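Local coordinates for uncharacterized protein lp_0118 (Lactobacillus plantarum, PDB 3K2Y) that is uncharacterized but, as a HIRAN-domain protein, probably binds nucleic acid, at residues Leu8-Val19 and Leu60-Tyr71. Sequence-based numbering, arbitrary orientation.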
loop_
_atom_site.group_PDB
_atom_site.type_symbol
_atom_site.label_atom_id
_atom_site.label_comp_id
_atom_site.label_asym_id
_atom_site.label_seq_id
_atom_site.Cartn_x
_atom_site.Cartn_y
_atom_site.Cartn_z
ATOM N N LEU A 8 11.139 -5.703 22.161
ATOM C CA LEU A 8 11.407 -6.544 21.004
ATOM C C LEU A 8 12.601 -5.950 20.266
ATOM O O LEU A 8 13.752 -6.185 20.643
ATOM C CB LEU A 8 10.174 -6.601 20.094
ATOM C CG LEU A 8 8.889 -7.150 20.731
ATOM C CD1 LEU A 8 7.768 -7.205 19.696
ATOM C CD2 LEU A 8 9.154 -8.535 21.296
ATOM N N ASP A 9 12.338 -5.173 19.223
ATOM C CA ASP A 9 13.422 -4.548 18.481
ATOM C C ASP A 9 12.976 -3.222 17.891
ATOM O O ASP A 9 11.840 -2.796 18.090
ATOM C CB ASP A 9 13.916 -5.470 17.368
ATOM C CG ASP A 9 15.428 -5.470 17.249
ATOM O OD1 ASP A 9 16.039 -4.378 17.315
ATOM O OD2 ASP A 9 16.006 -6.565 17.084
ATOM N N THR A 10 13.877 -2.569 17.166
ATOM C CA THR A 10 13.577 -1.286 16.554
ATOM C C THR A 10 13.211 -1.432 15.086
ATOM O O THR A 10 13.701 -2.327 14.399
ATOM C CB THR A 10 14.775 -0.328 16.663
ATOM O OG1 THR A 10 15.947 -0.970 16.150
ATOM C CG2 THR A 10 15.008 0.070 18.107
ATOM N N VAL A 11 12.341 -0.550 14.610
ATOM C CA VAL A 11 11.920 -0.575 13.216
ATOM C C VAL A 11 11.822 0.843 12.670
ATOM O O VAL A 11 11.797 1.816 13.428
ATOM C CB VAL A 11 10.539 -1.270 13.038
ATOM C CG1 VAL A 11 10.616 -2.717 13.492
ATOM C CG2 VAL A 11 9.476 -0.523 13.813
ATOM N N THR A 12 11.776 0.952 11.348
ATOM C CA THR A 12 11.669 2.248 10.697
ATOM C C THR A 12 10.270 2.378 10.117
ATOM O O THR A 12 9.688 1.393 9.662
ATOM C CB THR A 12 12.693 2.383 9.558
ATOM O OG1 THR A 12 14.004 2.080 10.056
ATOM C CG2 THR A 12 12.679 3.800 9.000
ATOM N N VAL A 13 9.730 3.591 10.145
ATOM C CA VAL A 13 8.398 3.840 9.611
ATOM C C VAL A 13 8.527 4.582 8.288
ATOM O O VAL A 13 9.013 5.712 8.242
ATOM C CB VAL A 13 7.546 4.683 10.583
ATOM C CG1 VAL A 13 6.125 4.782 10.068
ATOM C CG2 VAL A 13 7.562 4.061 11.969
ATOM N N VAL A 14 8.090 3.936 7.213
ATOM C CA VAL A 14 8.160 4.520 5.882
ATOM C C VAL A 14 6.775 4.892 5.370
ATOM O O VAL A 14 5.772 4.713 6.068
ATOM C CB VAL A 14 8.799 3.532 4.887
ATOM C CG1 VAL A 14 10.192 3.157 5.356
ATOM C CG2 VAL A 14 7.936 2.287 4.762
ATOM N N GLY A 15 6.733 5.415 4.146
ATOM C CA GLY A 15 5.473 5.797 3.536
ATOM C C GLY A 15 4.865 7.114 3.981
ATOM O O GLY A 15 3.725 7.411 3.620
ATOM N N GLU A 16 5.602 7.913 4.751
ATOM C CA GLU A 16 5.072 9.195 5.216
ATOM C C GLU A 16 4.562 10.069 4.074
ATOM O O GLU A 16 3.468 10.628 4.158
ATOM C CB GLU A 16 6.129 9.982 6.001
ATOM C CG GLU A 16 6.467 9.401 7.357
ATOM C CD GLU A 16 7.536 8.339 7.276
ATOM O OE1 GLU A 16 7.708 7.752 6.188
ATOM O OE2 GLU A 16 8.197 8.087 8.303
ATOM N N ARG A 17 5.355 10.182 3.010
ATOM C CA ARG A 17 4.992 11.001 1.856
ATOM C C ARG A 17 3.575 10.736 1.359
ATOM O O ARG A 17 2.934 11.624 0.793
ATOM C CB ARG A 17 5.976 10.773 0.705
ATOM C CG ARG A 17 5.746 9.484 -0.066
ATOM C CD ARG A 17 6.682 9.384 -1.258
ATOM N NE ARG A 17 8.083 9.322 -0.845
ATOM C CZ ARG A 17 8.629 8.294 -0.204
ATOM N NH1 ARG A 17 7.893 7.230 0.101
ATOM N NH2 ARG A 17 9.913 8.328 0.136
ATOM N N TYR A 18 3.087 9.519 1.574
ATOM C CA TYR A 18 1.749 9.146 1.129
ATOM C C TYR A 18 0.665 9.451 2.155
ATOM O O TYR A 18 -0.520 9.218 1.905
ATOM C CB TYR A 18 1.722 7.660 0.762
ATOM C CG TYR A 18 2.632 7.319 -0.399
ATOM C CD1 TYR A 18 2.421 7.883 -1.660
ATOM C CD2 TYR A 18 3.714 6.455 -0.236
ATOM C CE1 TYR A 18 3.264 7.599 -2.729
ATOM C CE2 TYR A 18 4.564 6.160 -1.302
ATOM C CZ TYR A 18 4.335 6.739 -2.547
ATOM O OH TYR A 18 5.179 6.467 -3.603
ATOM N N VAL A 19 1.075 9.977 3.306
ATOM C CA VAL A 19 0.138 10.322 4.373
ATOM C C VAL A 19 -0.280 11.788 4.265
ATOM O O VAL A 19 0.555 12.688 4.335
ATOM C CB VAL A 19 0.758 10.080 5.761
ATOM C CG1 VAL A 19 -0.251 10.427 6.846
ATOM C CG2 VAL A 19 1.206 8.625 5.886
ATOM N N LEU A 60 0.759 7.585 10.534
ATOM C CA LEU A 60 2.140 8.032 10.400
ATOM C C LEU A 60 2.832 7.327 9.246
ATOM O O LEU A 60 3.770 7.863 8.655
ATOM C CB LEU A 60 2.914 7.754 11.689
ATOM C CG LEU A 60 2.834 8.773 12.825
ATOM C CD1 LEU A 60 1.394 9.105 13.125
ATOM C CD2 LEU A 60 3.516 8.205 14.052
ATOM N N GLY A 61 2.374 6.116 8.937
ATOM C CA GLY A 61 2.968 5.357 7.853
ATOM C C GLY A 61 2.880 3.859 8.061
ATOM O O GLY A 61 1.872 3.353 8.549
ATOM N N TYR A 62 3.941 3.148 7.684
ATOM C CA TYR A 62 3.991 1.695 7.820
ATOM C C TYR A 62 5.339 1.217 8.317
ATOM O O TYR A 62 6.332 1.939 8.234
ATOM C CB TYR A 62 3.730 1.016 6.474
ATOM C CG TYR A 62 2.305 1.095 6.006
ATOM C CD1 TYR A 62 1.818 2.234 5.369
ATOM C CD2 TYR A 62 1.428 0.039 6.234
ATOM C CE1 TYR A 62 0.487 2.319 4.975
ATOM C CE2 TYR A 62 0.100 0.114 5.848
ATOM C CZ TYR A 62 -0.366 1.256 5.222
ATOM O OH TYR A 62 -1.693 1.335 4.879
ATOM N N ILE A 63 5.367 -0.009 8.835
ATOM C CA ILE A 63 6.619 -0.611 9.288
ATOM C C ILE A 63 7.286 -0.996 7.971
ATOM O O ILE A 63 6.636 -1.586 7.111
ATOM C CB ILE A 63 6.387 -1.917 10.094
ATOM C CG1 ILE A 63 5.515 -1.649 11.328
ATOM C CG2 ILE A 63 7.731 -2.524 10.490
ATOM C CD1 ILE A 63 6.211 -0.908 12.441
ATOM N N ALA A 64 8.563 -0.663 7.808
ATOM C CA ALA A 64 9.292 -0.989 6.583
ATOM C C ALA A 64 9.084 -2.449 6.184
ATOM O O ALA A 64 9.090 -3.341 7.033
ATOM C CB ALA A 64 10.769 -0.700 6.768
ATOM N N ARG A 65 8.904 -2.678 4.885
ATOM C CA ARG A 65 8.670 -4.014 4.333
ATOM C C ARG A 65 9.731 -5.057 4.689
ATOM O O ARG A 65 9.425 -6.248 4.791
ATOM C CB ARG A 65 8.524 -3.928 2.809
ATOM C CG ARG A 65 8.306 -5.266 2.118
ATOM C CD ARG A 65 8.039 -5.085 0.632
ATOM N NE ARG A 65 6.750 -4.444 0.381
ATOM C CZ ARG A 65 6.333 -4.038 -0.816
ATOM N NH1 ARG A 65 7.105 -4.199 -1.884
ATOM N NH2 ARG A 65 5.143 -3.469 -0.946
ATOM N N TYR A 66 10.971 -4.616 4.879
ATOM C CA TYR A 66 12.050 -5.536 5.233
ATOM C C TYR A 66 12.107 -5.795 6.744
ATOM O O TYR A 66 13.088 -6.341 7.250
ATOM C CB TYR A 66 13.392 -4.984 4.737
ATOM C CG TYR A 66 13.727 -3.623 5.291
ATOM C CD1 TYR A 66 14.444 -3.488 6.478
ATOM C CD2 TYR A 66 13.286 -2.466 4.649
ATOM C CE1 TYR A 66 14.711 -2.231 7.017
ATOM C CE2 TYR A 66 13.545 -1.206 5.179
ATOM C CZ TYR A 66 14.256 -1.095 6.361
ATOM O OH TYR A 66 14.501 0.152 6.886
ATOM N N GLN A 67 11.049 -5.404 7.453
ATOM C CA GLN A 67 10.954 -5.595 8.903
ATOM C C GLN A 67 9.531 -6.040 9.253
ATOM O O GLN A 67 9.164 -6.138 10.422
ATOM C CB GLN A 67 11.271 -4.282 9.635
ATOM C CG GLN A 67 12.581 -3.641 9.219
ATOM C CD GLN A 67 12.900 -2.371 9.985
ATOM O OE1 GLN A 67 12.117 -1.420 9.994
ATOM N NE2 GLN A 67 14.062 -2.347 10.629
ATOM N N ASN A 68 8.749 -6.313 8.215
ATOM C CA ASN A 68 7.350 -6.722 8.327
ATOM C C ASN A 68 7.052 -8.096 8.912
ATOM O O ASN A 68 6.487 -8.210 9.999
ATOM C CB ASN A 68 6.695 -6.648 6.947
ATOM C CG ASN A 68 5.803 -5.459 6.801
ATOM O OD1 ASN A 68 5.367 -5.125 5.700
ATOM N ND2 ASN A 68 5.506 -4.807 7.922
ATOM N N GLN A 69 7.407 -9.122 8.143
ATOM C CA GLN A 69 7.188 -10.529 8.475
ATOM C C GLN A 69 7.110 -10.941 9.944
ATOM O O GLN A 69 6.071 -11.419 10.398
ATOM C CB GLN A 69 8.246 -11.387 7.767
ATOM C CG GLN A 69 8.341 -12.819 8.269
ATOM C CD GLN A 69 9.781 -13.279 8.433
ATOM O OE1 GLN A 69 10.552 -13.308 7.470
ATOM N NE2 GLN A 69 10.152 -13.637 9.661
ATOM N N PRO A 70 8.202 -10.761 10.707
ATOM C CA PRO A 70 8.222 -11.142 12.126
ATOM C C PRO A 70 7.045 -10.646 12.964
ATOM O O PRO A 70 6.304 -11.439 13.546
ATOM C CB PRO A 70 9.553 -10.571 12.622
ATOM C CG PRO A 70 10.406 -10.553 11.385
ATOM C CD PRO A 70 9.437 -10.039 10.351
ATOM N N TYR A 71 6.887 -9.329 13.026
ATOM C CA TYR A 71 5.822 -8.726 13.814
ATOM C C TYR A 71 4.440 -9.064 13.269
ATOM O O TYR A 71 3.477 -9.204 14.031
ATOM C CB TYR A 71 6.044 -7.219 13.874
ATOM C CG TYR A 71 7.422 -6.879 14.384
ATOM C CD1 TYR A 71 7.768 -7.114 15.715
ATOM C CD2 TYR A 71 8.397 -6.369 13.529
ATOM C CE1 TYR A 71 9.046 -6.854 16.180
ATOM C CE2 TYR A 71 9.684 -6.104 13.985
ATOM C CZ TYR A 71 9.999 -6.347 15.311
ATOM O OH TYR A 71 11.264 -6.078 15.774
HETATM O O HOH W 1 13.303 -5.112 14.270
#
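V14 and Y62 form an antiparallel hydrogen-bonded pair, V14 N to Y62 O at 2.8 Å and Y62 N to V14 O at 2.9 Å, and beside them V13 faces I63 as a non-hydrogen-bonded pair. A64 N donates one more backbone hydrogen bond to T12 O, after which the chain of 60-71 leaves the strand and Q67 takes over with its side chain. Extended beyond CG (chi2 -178°), Q67 reaches the strand edge, where its OE1 accepts a hydrogen bond from T12 N at 2.8 Å, on a lone pair in the amide plane and almost straight (170° at the hydrogen). Shortened to an alanine, this position would probably leave T12 N without its acceptor and the turn after A64 less firmly tied to the strand. V11 uses both its branches: CG2 meets I63 CD1 at 3.6 Å, and CG1 touches Y71 CE2 at 3.5 Å. L8 CD1 approaches the edge of the same ring at CE1, and a water joins Y71 OH to T10 O. G61 CA packs against V14 O, where a side chain would clash. Strand 96-103 adds L99 against V11 and Y71. Strand 4-14 thus pairs with 59-63 and, through Y71, holds helix 68-76 against the closed antiparallel beta-barrel of this HIRAN domain.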